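Local atomic coordinates of PT26-6P (Thermococcus sp., PDB entry 2WB7), a protein that is of unknown function but is encoded by a mobile extrachromosomal element of a euryarchaeon, and combines two immunoglobulin-like domains with a helical domain. Residues V85-V90 with G115-D120; Q70-I75 with A119-L124; K170-A175 with D203-F208; V51-Y56 with L210-T215. All coordinates share one frame; numbering follows the deposited sequence.

Contact 1: V85-V90 with G115-D120; sequences VHITEV and GGYIAD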
# COMPACT_ATOMS: atom_id res chain seq x y z
N VAL A 85 2.48 40.33 -24.50
CA VAL A 85 3.49 39.58 -23.78
C VAL A 85 3.81 38.30 -24.55
O VAL A 85 2.92 37.53 -24.85
CB VAL A 85 2.99 39.22 -22.38
CG1 VAL A 85 3.94 38.27 -21.73
CG2 VAL A 85 2.83 40.48 -21.55
N HIS A 86 5.08 38.11 -24.88
CA HIS A 86 5.53 36.88 -25.55
C HIS A 86 6.22 35.97 -24.55
O HIS A 86 7.07 36.43 -23.77
CB HIS A 86 6.54 37.21 -26.66
CG HIS A 86 5.95 37.92 -27.83
ND1 HIS A 86 5.82 37.33 -29.07
CD2 HIS A 86 5.47 39.18 -27.96
CE1 HIS A 86 5.27 38.19 -29.91
NE2 HIS A 86 5.06 39.32 -29.26
N ILE A 87 5.89 34.68 -24.56
CA ILE A 87 6.59 33.75 -23.68
C ILE A 87 7.53 32.88 -24.50
O ILE A 87 7.09 32.16 -25.40
CB ILE A 87 5.62 32.89 -22.86
CG1 ILE A 87 4.53 33.77 -22.26
CG2 ILE A 87 6.34 32.19 -21.75
CD1 ILE A 87 3.52 32.99 -21.48
N THR A 88 8.83 32.98 -24.23
CA THR A 88 9.81 32.32 -25.08
C THR A 88 10.23 30.97 -24.56
O THR A 88 10.65 30.08 -25.32
CB THR A 88 11.07 33.16 -25.24
OG1 THR A 88 10.71 34.53 -25.39
CG2 THR A 88 11.86 32.70 -26.47
N GLU A 89 10.12 30.81 -23.24
CA GLU A 89 10.55 29.58 -22.62
C GLU A 89 10.09 29.51 -21.19
O GLU A 89 10.42 30.37 -20.38
CB GLU A 89 12.08 29.49 -22.67
CG GLU A 89 12.64 28.31 -21.91
CD GLU A 89 14.06 28.55 -21.44
OE1 GLU A 89 14.23 29.27 -20.44
OE2 GLU A 89 15.00 28.01 -22.08
N VAL A 90 9.32 28.47 -20.87
CA VAL A 90 9.02 28.16 -19.48
C VAL A 90 9.74 26.89 -19.08
O VAL A 90 9.83 25.92 -19.85
CB VAL A 90 7.51 28.02 -19.23
CG1 VAL A 90 7.24 27.72 -17.75
CG2 VAL A 90 6.78 29.28 -19.67
N GLY A 115 2.20 35.39 -32.00
CA GLY A 115 1.84 36.79 -31.84
C GLY A 115 1.94 37.33 -30.42
O GLY A 115 1.73 38.52 -30.20
N GLY A 116 2.26 36.47 -29.46
CA GLY A 116 2.26 36.91 -28.07
C GLY A 116 0.85 36.95 -27.50
O GLY A 116 -0.11 36.53 -28.16
N TYR A 117 0.72 37.45 -26.27
CA TYR A 117 -0.52 37.35 -25.52
C TYR A 117 -0.86 38.68 -24.90
O TYR A 117 0.03 39.41 -24.48
CB TYR A 117 -0.38 36.33 -24.37
CG TYR A 117 -0.12 34.91 -24.85
CD1 TYR A 117 1.18 34.44 -24.97
CD2 TYR A 117 -1.16 34.07 -25.19
CE1 TYR A 117 1.42 33.16 -25.41
CE2 TYR A 117 -0.93 32.79 -25.63
CZ TYR A 117 0.36 32.34 -25.74
OH TYR A 117 0.62 31.07 -26.18
N ILE A 118 -2.14 39.00 -24.82
CA ILE A 118 -2.59 40.10 -23.98
C ILE A 118 -3.88 39.72 -23.29
O ILE A 118 -4.69 39.01 -23.86
CB ILE A 118 -2.77 41.40 -24.78
CG1 ILE A 118 -3.12 42.55 -23.84
CG2 ILE A 118 -3.81 41.21 -25.89
CD1 ILE A 118 -2.45 43.85 -24.20
N ALA A 119 -4.07 40.18 -22.05
CA ALA A 119 -5.23 39.77 -21.23
C ALA A 119 -5.66 38.33 -21.50
O ALA A 119 -6.64 38.08 -22.21
CB ALA A 119 -6.39 40.73 -21.44
N ASP A 120 -4.94 37.37 -20.91
CA ASP A 120 -5.14 35.95 -21.22
C ASP A 120 -4.69 35.04 -20.09
O ASP A 120 -4.05 35.48 -19.13
CB ASP A 120 -4.37 35.58 -22.47
CG ASP A 120 -5.14 34.63 -23.34
OD1 ASP A 120 -6.10 34.03 -22.80
OD2 ASP A 120 -4.80 34.50 -24.54
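H86 lays its imidazole over the backbone of G116, where the start of strand 85-96 meets the loop leading into strand 120-129. Beside it, V85 and Y117 form a single antiparallel bridge within the immunoglobulin-like domain. CA of G116 stands 3.6 Å from the centroid of the H86 ring and 6° off its normal, a CH-pi contact over one face. The peptide ahead of it is also close, with N of G116 3.5 Å from CE1 of H86. CB of H86 leaves away from the loop, but CG anti to the carbonyl carbon (chi1 -69°) swings the ring back over the glycine. Y172 stacks on the opposite face of the ring, and NE2 is bonded to E174, which helps to fix the rotation. With an alanine in place of H86, G116 would probably lose its flat cover and E174 OE1 its partner. Y117 turns the other way. It presents a ring edge to V85 O, with CD1 3.5 Å from that oxygen. CG1 of I87 approaches the same ring obliquely, 4.4 Å from CD1 of Y117. The phenol hydroxyl is bonded to N of R113. Two backbone hydrogen bonds close the bridge. V85 N meets Y117 O at 2.6 Å in the carbonyl plane. Y117 N returns to V85 O at 2.6 Å, tilted 34° from that carbonyl's plane.

Contact 2: Q70-I75 with A119-L124; sequences QIRLEI and ADTLDL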
# COMPACT_ATOMS: atom_id res chain seq x y z
N GLN A 70 0.30 21.37 -12.25
CA GLN A 70 -0.25 22.39 -13.13
C GLN A 70 0.38 23.75 -12.85
O GLN A 70 0.53 24.17 -11.70
CB GLN A 70 -1.76 22.46 -12.99
CG GLN A 70 -2.49 21.66 -14.04
CD GLN A 70 -3.98 21.61 -13.80
OE1 GLN A 70 -4.44 20.95 -12.88
NE2 GLN A 70 -4.74 22.30 -14.64
N ILE A 71 0.77 24.42 -13.92
CA ILE A 71 1.28 25.78 -13.86
C ILE A 71 0.34 26.73 -14.61
O ILE A 71 0.08 26.54 -15.80
CB ILE A 71 2.66 25.89 -14.50
CG1 ILE A 71 3.60 24.84 -13.89
CG2 ILE A 71 3.21 27.29 -14.33
CD1 ILE A 71 4.77 24.45 -14.82
N ARG A 72 -0.17 27.73 -13.92
CA ARG A 72 -1.07 28.67 -14.55
C ARG A 72 -0.46 30.07 -14.71
O ARG A 72 -0.10 30.72 -13.71
CB ARG A 72 -2.37 28.74 -13.77
CG ARG A 72 -3.34 29.75 -14.29
CD ARG A 72 -4.40 29.98 -13.25
NE ARG A 72 -5.70 30.24 -13.85
CZ ARG A 72 -6.51 29.29 -14.30
NH1 ARG A 72 -6.14 28.01 -14.21
NH2 ARG A 72 -7.68 29.62 -14.83
N LEU A 73 -0.35 30.53 -15.95
CA LEU A 73 0.22 31.84 -16.26
C LEU A 73 -0.88 32.85 -16.64
O LEU A 73 -1.59 32.64 -17.61
CB LEU A 73 1.19 31.70 -17.43
CG LEU A 73 2.24 30.60 -17.35
CD1 LEU A 73 3.19 30.70 -18.53
CD2 LEU A 73 3.00 30.72 -16.06
N GLU A 74 -1.01 33.93 -15.87
CA GLU A 74 -1.92 35.01 -16.25
C GLU A 74 -1.20 36.17 -16.93
O GLU A 74 -0.30 36.77 -16.35
CB GLU A 74 -2.65 35.57 -15.03
CG GLU A 74 -3.10 34.53 -14.04
CD GLU A 74 -3.19 35.09 -12.61
OE1 GLU A 74 -3.19 34.27 -11.65
OE2 GLU A 74 -3.24 36.34 -12.46
N ILE A 75 -1.60 36.47 -18.15
CA ILE A 75 -1.20 37.72 -18.77
C ILE A 75 -2.22 38.80 -18.40
O ILE A 75 -3.36 38.77 -18.88
CB ILE A 75 -1.11 37.59 -20.30
CG1 ILE A 75 -0.60 36.20 -20.71
CG2 ILE A 75 -0.25 38.70 -20.87
CD1 ILE A 75 0.75 35.86 -20.20
N ALA A 119 -4.07 40.18 -22.05
CA ALA A 119 -5.23 39.77 -21.23
C ALA A 119 -5.66 38.33 -21.50
O ALA A 119 -6.64 38.08 -22.21
CB ALA A 119 -6.39 40.73 -21.44
N ASP A 120 -4.94 37.37 -20.91
CA ASP A 120 -5.14 35.95 -21.22
C ASP A 120 -4.69 35.04 -20.09
O ASP A 120 -4.05 35.48 -19.13
CB ASP A 120 -4.37 35.58 -22.47
CG ASP A 120 -5.14 34.63 -23.34
OD1 ASP A 120 -6.10 34.03 -22.80
OD2 ASP A 120 -4.80 34.50 -24.54
N THR A 121 -5.03 33.75 -20.21
CA THR A 121 -4.64 32.76 -19.21
C THR A 121 -4.13 31.49 -19.85
O THR A 121 -4.75 30.95 -20.76
CB THR A 121 -5.80 32.39 -18.29
OG1 THR A 121 -6.10 33.50 -17.44
CG2 THR A 121 -5.41 31.22 -17.44
N LEU A 122 -2.99 31.02 -19.38
CA LEU A 122 -2.35 29.85 -19.96
C LEU A 122 -2.16 28.74 -18.93
O LEU A 122 -1.67 28.98 -17.83
CB LEU A 122 -1.00 30.24 -20.55
CG LEU A 122 -1.09 31.35 -21.59
CD1 LEU A 122 0.25 31.56 -22.30
CD2 LEU A 122 -2.20 31.02 -22.59
N ASP A 123 -2.54 27.52 -19.30
CA ASP A 123 -2.44 26.37 -18.41
C ASP A 123 -1.40 25.39 -18.94
O ASP A 123 -1.56 24.83 -20.01
CB ASP A 123 -3.78 25.65 -18.30
CG ASP A 123 -4.79 26.40 -17.44
OD1 ASP A 123 -4.38 27.28 -16.64
OD2 ASP A 123 -6.01 26.11 -17.56
N LEU A 124 -0.34 25.19 -18.17
CA LEU A 124 0.65 24.17 -18.49
C LEU A 124 0.54 22.96 -17.56
O LEU A 124 0.37 23.10 -16.34
CB LEU A 124 2.05 24.77 -18.39
CG LEU A 124 2.44 25.85 -19.40
CD1 LEU A 124 3.74 26.49 -18.94
CD2 LEU A 124 2.59 25.27 -20.81
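R72 spreads its guanidinium over CG2 of T121, which sits 3.4 Å above one face and toward the rim. NE of R72 is the nearest atom of the group, 3.7 Å from that methyl. The chain starts with CG anti to the backbone N (chi1 176°) and bends at chi3, which brings the group across to the neighbouring strand. D123 lies alongside R72 and points the same way. Its OD1 is 3.1 Å from NH1 of R72, a salt bridge. The two planes are 50° apart, and the oxygen lies well out of the guanidinium plane. The attraction is therefore one of charge, without an N-H aimed at the acceptor. The other face of the sheet is mainly apolar. CB of L73 meets CB of L122 at 4.1 Å, and CB of I71 meets CB of L124 at the same separation. A diagonal contact of 4.3 Å joins CD1 of L73 to CD1 of L124. Six backbone hydrogen bonds hold the antiparallel ladder, two each in the pairs I71-L124, L73-L122 and I75-D120. Strand 52-62 pairs with the other edge of strand 66-75 through Q70, R72 and E74. The leucine-bearing face packs against strand 85-96, where L73 and L122 both touch I87. W107 of strand 104-108 covers I71 and L124, and Y117 of the preceding loop lies on I75 and L122.

Contact 3: K170-A175 with D203-F208; sequences KGYQEA and DKDIDF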
# COMPACT_ATOMS: atom_id res chain seq x y z
N LYS A 170 10.35 33.16 -19.22
CA LYS A 170 11.17 34.11 -19.94
C LYS A 170 10.46 34.54 -21.22
O LYS A 170 9.69 33.77 -21.82
CB LYS A 170 12.52 33.50 -20.27
CG LYS A 170 13.35 33.19 -19.04
CD LYS A 170 14.74 32.68 -19.43
CE LYS A 170 15.55 32.35 -18.19
NZ LYS A 170 16.90 31.80 -18.54
N GLY A 171 10.74 35.77 -21.63
CA GLY A 171 10.17 36.33 -22.85
C GLY A 171 10.23 37.84 -22.79
O GLY A 171 10.95 38.40 -21.95
N TYR A 172 9.45 38.50 -23.65
CA TYR A 172 9.48 39.96 -23.71
C TYR A 172 8.13 40.59 -23.96
O TYR A 172 7.27 40.02 -24.64
CB TYR A 172 10.42 40.39 -24.82
CG TYR A 172 9.95 39.97 -26.19
CD1 TYR A 172 9.03 40.74 -26.89
CD2 TYR A 172 10.43 38.82 -26.78
CE1 TYR A 172 8.60 40.36 -28.15
CE2 TYR A 172 10.01 38.43 -28.04
CZ TYR A 172 9.10 39.21 -28.72
OH TYR A 172 8.67 38.82 -29.97
N GLN A 173 7.93 41.79 -23.42
CA GLN A 173 6.73 42.56 -23.70
C GLN A 173 6.96 43.61 -24.78
O GLN A 173 7.99 44.29 -24.79
CB GLN A 173 6.19 43.24 -22.44
CG GLN A 173 4.79 43.78 -22.65
CD GLN A 173 4.17 44.25 -21.36
OE1 GLN A 173 4.83 44.32 -20.33
NE2 GLN A 173 2.87 44.58 -21.42
N GLU A 174 5.99 43.73 -25.68
CA GLU A 174 6.02 44.76 -26.70
C GLU A 174 5.61 46.10 -26.11
O GLU A 174 4.67 46.18 -25.31
CB GLU A 174 5.10 44.40 -27.85
CG GLU A 174 5.53 43.17 -28.64
CD GLU A 174 4.60 42.89 -29.82
OE1 GLU A 174 4.08 41.75 -29.93
OE2 GLU A 174 4.37 43.81 -30.64
N ALA A 175 6.32 47.16 -26.51
CA ALA A 175 5.96 48.53 -26.16
C ALA A 175 5.55 49.26 -27.43
O ALA A 175 6.29 49.27 -28.40
CB ALA A 175 7.15 49.22 -25.50
N ASP A 203 7.34 50.40 -30.80
CA ASP A 203 8.56 51.03 -30.31
C ASP A 203 9.69 50.06 -29.95
O ASP A 203 10.63 49.88 -30.71
CB ASP A 203 8.24 51.92 -29.11
CG ASP A 203 9.44 52.70 -28.64
OD1 ASP A 203 10.28 53.07 -29.49
OD2 ASP A 203 9.55 52.96 -27.42
N LYS A 204 9.61 49.47 -28.76
CA LYS A 204 10.68 48.60 -28.27
C LYS A 204 10.17 47.26 -27.73
O LYS A 204 8.96 47.02 -27.67
CB LYS A 204 11.47 49.32 -27.18
CG LYS A 204 10.61 49.79 -26.02
CD LYS A 204 11.28 50.97 -25.30
CE LYS A 204 10.39 51.51 -24.18
NZ LYS A 204 11.13 52.44 -23.28
N ASP A 205 11.11 46.39 -27.35
CA ASP A 205 10.80 45.12 -26.71
C ASP A 205 11.52 45.03 -25.36
O ASP A 205 12.71 45.33 -25.27
CB ASP A 205 11.21 43.96 -27.62
CG ASP A 205 10.29 43.81 -28.81
OD1 ASP A 205 9.12 44.25 -28.70
OD2 ASP A 205 10.71 43.26 -29.84
N ILE A 206 10.81 44.63 -24.32
CA ILE A 206 11.36 44.66 -22.96
C ILE A 206 11.43 43.27 -22.32
O ILE A 206 10.40 42.67 -21.99
CB ILE A 206 10.51 45.57 -22.06
CG1 ILE A 206 10.38 46.97 -22.68
CG2 ILE A 206 11.11 45.63 -20.66
CD1 ILE A 206 9.19 47.76 -22.16
N ASP A 207 12.64 42.76 -22.13
CA ASP A 207 12.85 41.42 -21.59
C ASP A 207 12.47 41.26 -20.12
O ASP A 207 12.62 42.18 -19.31
CB ASP A 207 14.29 41.01 -21.80
CG ASP A 207 14.60 40.79 -23.25
OD1 ASP A 207 15.79 40.63 -23.61
OD2 ASP A 207 13.64 40.78 -24.05
N PHE A 208 11.96 40.07 -19.78
CA PHE A 208 11.72 39.70 -18.40
C PHE A 208 12.12 38.26 -18.13
O PHE A 208 12.16 37.41 -19.03
CB PHE A 208 10.24 39.91 -18.00
CG PHE A 208 9.28 39.10 -18.81
CD1 PHE A 208 8.96 37.79 -18.44
CD2 PHE A 208 8.70 39.63 -19.95
CE1 PHE A 208 8.09 37.03 -19.20
CE2 PHE A 208 7.81 38.88 -20.71
CZ PHE A 208 7.51 37.57 -20.33
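F208 holds one ring face under the backbone of G171. The carbonyl O of G171 lies 3.2 Å above the ring plane, offset toward the rim. CA of G171 sits over the same face, 4.2 Å from the ring centroid, and makes a CH-pi contact. Q173 N is at the ring edge, in plane, while Y172 N approaches CE2 of F208 obliquely. The ring reaches back across the strand because CG stands between the backbone N and the carbonyl carbon (chi1 61°). V51 and V85 also pack on this phenylalanine. An alanine here would take away the ring, and is likely to leave G171, V51 and V85 facing a gap. On the other face of the sheet the Y172 ring stands among carboxylates. Y172 and its diagonal neighbour D205 run side by side with planes 34° apart, and CD1 of Y172 is 3.8 Å from CG of D205. OD2 of D207, the residue paired with Y172, is 3.3 Å from CB of Y172. CG of E174 lies 3.7 Å from OD1 of D205. Their like charges are 5.1 Å apart between E174 OE2 and D205 OD1. E174 and D205 have partners beyond these strands: W176 as well as H86 for E174, H202 for D205. On the F208 side, CB of A175 touches CG of K204 at 3.5 Å. The backbones form an antiparallel ladder between neighbouring strands of the sheet that also holds strand 85-96. D203 and K204 both face A175, a classic beta bulge.

Contact 4: V51-Y56 with L210-T215; sequences VLIHIY and LKAETT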
# COMPACT_ATOMS: atom_id res chain seq x y z
N VAL A 51 3.63 38.73 -15.87
CA VAL A 51 2.97 37.44 -15.80
C VAL A 51 2.80 37.04 -14.33
O VAL A 51 3.73 37.16 -13.53
CB VAL A 51 3.77 36.36 -16.53
CG1 VAL A 51 2.98 35.08 -16.61
CG2 VAL A 51 4.16 36.82 -17.91
N LEU A 52 1.60 36.60 -13.98
CA LEU A 52 1.37 36.03 -12.66
C LEU A 52 1.55 34.52 -12.80
O LEU A 52 1.06 33.92 -13.75
CB LEU A 52 -0.04 36.36 -12.17
CG LEU A 52 -0.22 37.67 -11.39
CD1 LEU A 52 0.61 37.67 -10.08
CD2 LEU A 52 0.14 38.84 -12.28
N ILE A 53 2.27 33.92 -11.86
CA ILE A 53 2.56 32.49 -11.93
C ILE A 53 1.94 31.76 -10.74
O ILE A 53 2.17 32.13 -9.60
CB ILE A 53 4.07 32.21 -11.94
CG1 ILE A 53 4.77 33.15 -12.93
CG2 ILE A 53 4.35 30.74 -12.25
CD1 ILE A 53 6.24 32.82 -13.20
N HIS A 54 1.15 30.72 -11.04
CA HIS A 54 0.60 29.83 -10.02
C HIS A 54 0.94 28.37 -10.30
O HIS A 54 0.87 27.90 -11.45
CB HIS A 54 -0.91 30.00 -9.92
CG HIS A 54 -1.33 31.37 -9.49
ND1 HIS A 54 -1.52 31.71 -8.16
CD2 HIS A 54 -1.56 32.50 -10.20
CE1 HIS A 54 -1.86 32.98 -8.08
NE2 HIS A 54 -1.89 33.49 -9.30
N ILE A 55 1.33 27.67 -9.24
CA ILE A 55 1.66 26.24 -9.30
C ILE A 55 0.66 25.42 -8.49
O ILE A 55 0.35 25.74 -7.33
CB ILE A 55 3.07 25.96 -8.76
CG1 ILE A 55 4.09 26.85 -9.47
CG2 ILE A 55 3.43 24.50 -8.91
CD1 ILE A 55 5.46 26.79 -8.85
N TYR A 56 0.16 24.34 -9.10
CA TYR A 56 -0.79 23.45 -8.44
C TYR A 56 -0.38 21.98 -8.52
O TYR A 56 0.11 21.51 -9.55
CB TYR A 56 -2.16 23.60 -9.08
CG TYR A 56 -2.68 25.00 -9.14
CD1 TYR A 56 -3.44 25.53 -8.11
CD2 TYR A 56 -2.42 25.80 -10.25
CE1 TYR A 56 -3.91 26.81 -8.16
CE2 TYR A 56 -2.89 27.08 -10.32
CZ TYR A 56 -3.64 27.59 -9.27
OH TYR A 56 -4.12 28.88 -9.34
N LEU A 210 10.80 35.86 -15.09
CA LEU A 210 10.02 35.72 -13.89
C LEU A 210 10.24 34.33 -13.32
O LEU A 210 10.49 33.37 -14.06
CB LEU A 210 8.54 36.01 -14.17
CG LEU A 210 8.30 37.44 -14.68
CD1 LEU A 210 6.82 37.73 -14.93
CD2 LEU A 210 8.89 38.49 -13.73
N LYS A 211 10.19 34.24 -12.00
CA LYS A 211 10.50 33.00 -11.33
C LYS A 211 9.60 32.85 -10.11
O LYS A 211 9.44 33.78 -9.32
CB LYS A 211 11.97 32.96 -10.95
CG LYS A 211 12.26 32.31 -9.60
CD LYS A 211 13.65 32.71 -9.09
CE LYS A 211 13.89 32.24 -7.66
NZ LYS A 211 13.93 30.75 -7.58
N ALA A 212 9.00 31.67 -9.99
CA ALA A 212 8.15 31.34 -8.86
C ALA A 212 8.65 30.05 -8.23
O ALA A 212 9.35 29.26 -8.86
CB ALA A 212 6.69 31.21 -9.31
N GLU A 213 8.29 29.85 -6.97
CA GLU A 213 8.70 28.67 -6.24
C GLU A 213 7.64 28.31 -5.20
O GLU A 213 6.88 29.16 -4.76
CB GLU A 213 10.03 28.96 -5.55
CG GLU A 213 10.57 27.83 -4.71
CD GLU A 213 11.93 28.18 -4.18
OE1 GLU A 213 12.14 28.05 -2.95
OE2 GLU A 213 12.77 28.60 -5.01
N THR A 214 7.58 27.04 -4.83
CA THR A 214 6.59 26.60 -3.86
C THR A 214 7.15 26.69 -2.45
O THR A 214 8.33 26.96 -2.26
CB THR A 214 6.10 25.17 -4.15
OG1 THR A 214 7.22 24.27 -4.18
CG2 THR A 214 5.40 25.12 -5.50
N THR A 215 6.29 26.47 -1.46
CA THR A 215 6.73 26.51 -0.07
C THR A 215 6.21 25.30 0.69
O THR A 215 5.01 25.13 0.83
CB THR A 215 6.25 27.80 0.63
OG1 THR A 215 6.24 28.88 -0.31
CG2 THR A 215 7.16 28.14 1.81
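I53 carries the middle of an apolar contact between two strands that are not hydrogen-bonded to each other. Its CG2 meets CB of A212 at 3.8 Å. Its CD1 turns the other way along the strand, to 4.1 Å from CB of L210. V51 and L210 cross obliquely, with CB of V51 3.7 Å from CD1 of L210. The same leucine methyl lies over the V51 backbone, 3.4 Å from V51 O. At the far end I55 and T214 meet at about a right angle, and CD1 of I55 is 3.7 Å from CG2 of T214. These pairs belong to a face-to-face packing of two sheets, the beta sandwich of an immunoglobulin-like domain. The axes of strands 52-56 and 210-213 pass 7.6 Å apart and run in nearly the same sense, 29° from parallel. V167 and V169 of strand 163-178 line the same interior beside I55 and I53. L73 covers V51. The polar groups turn to other partners. With OG1 between the backbone N and the carbonyl carbon (chi1 56°), T214 sends its methyl toward I55 and its hydroxyl to E164 OE1 and I165 N. On the other side of strand 210-213, K211 NZ and E213 OE2 form a salt bridge at 3.5 Å. E213 OE2 is also paired with R166 NH2.

How the contacts relate
All four contacts lie in a beta-rich part of the chain that includes the first immunoglobulin-like domain, far from the helical domain. No active site or ligand is known here. Contacts 1 and 2 have centres about 10 Å apart and share A119 and D120. They pack with CZ of Y117 3.5 Å from CD1 of L122. Contact 3 continues the sheet of strand 85-96: T88 N is 2.7 Å from K170 O. Contact 2 joins contact 4 along neighbouring strands, where R72 N is 2.7 Å from H54 O. V51 links contact 4 to V85 of contact 1 and to F208 of contact 3. Contacts 2 and 3 do not touch, their nearest atoms being about 7 Å apart.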